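Long-range contact in crispr-associated protein Cas5, dvulg subtype (Xanthomonas oryzae pv. oryzae, PDB 3VZI), which probably cleaves precursor CRISPR RNA as a Cas5d endoribonuclease of the CRISPR-mediated microbial immune system: residues Pro49-Val54 against Ala120-Thr125. Residues are numbered along the deposited sequence; the frame is centred on the assembly and turned at random.
Sequences PAIRWV and AHFEMT
F122 is the bump on the buried face of this antiparallel strand pair, wedged between W53 and I51. Its CD1 edge points at the six-membered ring of W53 in an edge-to-face stack, with centroids 5.4 Å apart and planes at 78°. On its other flank, F122 CD2 rests 3.6 Å from I51 CG2. A chi1 of 59° sets CG between the backbone N and the carbonyl carbon, and from there the ring drops between W53 and I51. M124, bent at chi2 and chi3, brings SD to the same I51 methyl (CG2, 3.9 Å), while A120 CB fits near W53 CE3.

On the reverse face V54 and H121 lie side by side, V54 CG1 being 3.7 Å from H121 CE1. E123 OE1 merely touches V54 CG2; its polar partner is H121 NE2, through a weak hydrogen bond. H121 ND1 is hydrogen-bonded to D56 OD2.

Backbone bonds pair R52 with E123 and V54 with H121. Where the strands give out, T125 N bonds to A50 O and T125 OG1 to P49 O, the latter at 2.6 Å.

Strands 51-60 and 114-124 are the second and third of a ferredoxin-like (RRM-type) βαββαβ domain, extended by 213-215 beside 51-60. On the F122 face, helix 35-45 packs on W53 and helix 134-146 covers I51 and F122.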
loop_
_atom_site.group_PDB
_atom_site.type_symbol
_atom_site.label_atom_id
_atom_site.label_comp_id
_atom_site.label_asym_id
_atom_site.label_seq_id
_atom_site.Cartn_x
_atom_site.Cartn_y
_atom_site.Cartn_z
ATOM N N PRO A 49 4.723 19.977 -4.700
ATOM C CA PRO A 49 4.616 20.582 -3.359
ATOM C C PRO A 49 3.276 21.320 -3.138
ATOM O O PRO A 49 2.751 21.298 -2.020
ATOM C CB PRO A 49 5.812 21.548 -3.322
ATOM C CG PRO A 49 6.826 20.911 -4.216
ATOM C CD PRO A 49 6.047 20.237 -5.317
ATOM N N ALA A 50 2.727 21.932 -4.203
ATOM C CA ALA A 50 1.424 22.642 -4.180
ATOM C C ALA A 50 0.255 21.832 -3.632
ATOM O O ALA A 50 -0.803 22.406 -3.303
ATOM C CB ALA A 50 1.061 23.094 -5.577
ATOM N N ILE A 51 0.401 20.504 -3.600
ATOM C CA ILE A 51 -0.764 19.675 -3.318
ATOM C C ILE A 51 -0.475 18.627 -2.270
ATOM O O ILE A 51 0.691 18.241 -2.049
ATOM C CB ILE A 51 -1.484 19.104 -4.587
ATOM C CG1 ILE A 51 -0.624 18.135 -5.386
ATOM C CG2 ILE A 51 -2.013 20.225 -5.497
ATOM C CD1 ILE A 51 -1.459 17.166 -6.183
ATOM N N ARG A 52 -1.549 18.205 -1.606
ATOM C CA ARG A 52 -1.495 17.238 -0.536
ATOM C C ARG A 52 -2.607 16.247 -0.794
ATOM O O ARG A 52 -3.789 16.579 -0.722
ATOM C CB ARG A 52 -1.679 17.923 0.823
ATOM C CG ARG A 52 -1.425 17.012 2.019
ATOM C CD ARG A 52 -2.078 17.495 3.307
ATOM N NE ARG A 52 -1.453 16.836 4.460
ATOM C CZ ARG A 52 -1.779 17.020 5.748
ATOM N NH1 ARG A 52 -2.759 17.854 6.088
ATOM N NH2 ARG A 52 -1.121 16.363 6.708
ATOM N N TRP A 53 -2.233 15.022 -1.120
ATOM C CA TRP A 53 -3.225 13.967 -1.284
ATOM C C TRP A 53 -3.738 13.497 0.017
ATOM O O TRP A 53 -2.952 13.129 0.890
ATOM C CB TRP A 53 -2.601 12.793 -1.991
ATOM C CG TRP A 53 -2.607 12.994 -3.461
ATOM C CD1 TRP A 53 -1.539 13.245 -4.272
ATOM C CD2 TRP A 53 -3.777 13.008 -4.335
ATOM N NE1 TRP A 53 -1.943 13.376 -5.566
ATOM C CE2 TRP A 53 -3.277 13.248 -5.671
ATOM C CE3 TRP A 53 -5.135 12.841 -4.144
ATOM C CZ2 TRP A 53 -4.105 13.322 -6.760
ATOM C CZ3 TRP A 53 -5.969 12.914 -5.255
ATOM C CH2 TRP A 53 -5.463 13.150 -6.533
ATOM N N VAL A 54 -5.055 13.503 0.170
ATOM C CA VAL A 54 -5.690 12.936 1.360
ATOM C C VAL A 54 -6.573 11.766 0.967
ATOM O O VAL A 54 -7.483 11.941 0.162
ATOM C CB VAL A 54 -6.494 14.002 2.140
ATOM C CG1 VAL A 54 -7.554 13.375 3.023
ATOM C CG2 VAL A 54 -5.563 14.860 2.988
ATOM N N ALA A 120 -9.979 9.466 -2.765
ATOM C CA ALA A 120 -9.123 10.468 -2.186
ATOM C C ALA A 120 -9.444 11.812 -2.783
ATOM O O ALA A 120 -10.191 11.900 -3.744
ATOM C CB ALA A 120 -7.690 10.122 -2.505
ATOM N N HIS A 121 -8.843 12.856 -2.228
ATOM C CA HIS A 121 -8.838 14.172 -2.837
ATOM C C HIS A 121 -7.545 14.821 -2.427
ATOM O O HIS A 121 -6.833 14.279 -1.573
ATOM C CB HIS A 121 -10.040 15.004 -2.376
ATOM C CG HIS A 121 -10.058 15.275 -0.906
ATOM N ND1 HIS A 121 -10.628 14.424 -0.014
ATOM C CD2 HIS A 121 -9.544 16.343 -0.168
ATOM C CE1 HIS A 121 -10.468 14.921 1.241
ATOM N NE2 HIS A 121 -9.802 16.098 1.144
ATOM N N PHE A 122 -7.210 15.968 -3.026
ATOM C CA PHE A 122 -6.091 16.771 -2.513
ATOM C C PHE A 122 -6.531 18.115 -1.997
ATOM O O PHE A 122 -7.560 18.652 -2.428
ATOM C CB PHE A 122 -4.983 16.969 -3.554
ATOM C CG PHE A 122 -5.435 17.647 -4.829
ATOM C CD1 PHE A 122 -5.865 16.889 -5.921
ATOM C CD2 PHE A 122 -5.374 19.040 -4.952
ATOM C CE1 PHE A 122 -6.245 17.508 -7.093
ATOM C CE2 PHE A 122 -5.747 19.656 -6.125
ATOM C CZ PHE A 122 -6.190 18.893 -7.194
ATOM N N GLU A 123 -5.743 18.649 -1.072
ATOM C CA GLU A 123 -5.899 20.017 -0.600
ATOM C C GLU A 123 -4.673 20.799 -1.081
ATOM O O GLU A 123 -3.557 20.256 -1.096
ATOM C CB GLU A 123 -6.032 20.064 0.933
ATOM C CG GLU A 123 -7.363 19.528 1.470
ATOM C CD GLU A 123 -7.302 18.999 2.925
ATOM O OE1 GLU A 123 -7.701 17.832 3.177
ATOM O OE2 GLU A 123 -6.870 19.755 3.832
ATOM N N MET A 124 -4.897 22.050 -1.502
ATOM C CA MET A 124 -3.824 22.999 -1.820
ATOM C C MET A 124 -3.020 23.310 -0.573
ATOM O O MET A 124 -3.601 23.510 0.491
ATOM C CB MET A 124 -4.389 24.323 -2.359
ATOM C CG MET A 124 -5.225 24.205 -3.621
ATOM S SD MET A 124 -4.468 23.149 -4.864
ATOM C CE MET A 124 -3.063 24.167 -5.312
ATOM N N THR A 125 -1.694 23.364 -0.715
ATOM C CA THR A 125 -0.781 23.610 0.406
ATOM C C THR A 125 -0.327 25.073 0.427
ATOM O O THR A 125 -0.632 25.835 -0.495
ATOM C CB THR A 125 0.453 22.672 0.373
ATOM O OG1 THR A 125 1.376 23.094 -0.640
ATOM C CG2 THR A 125 0.039 21.240 0.102
#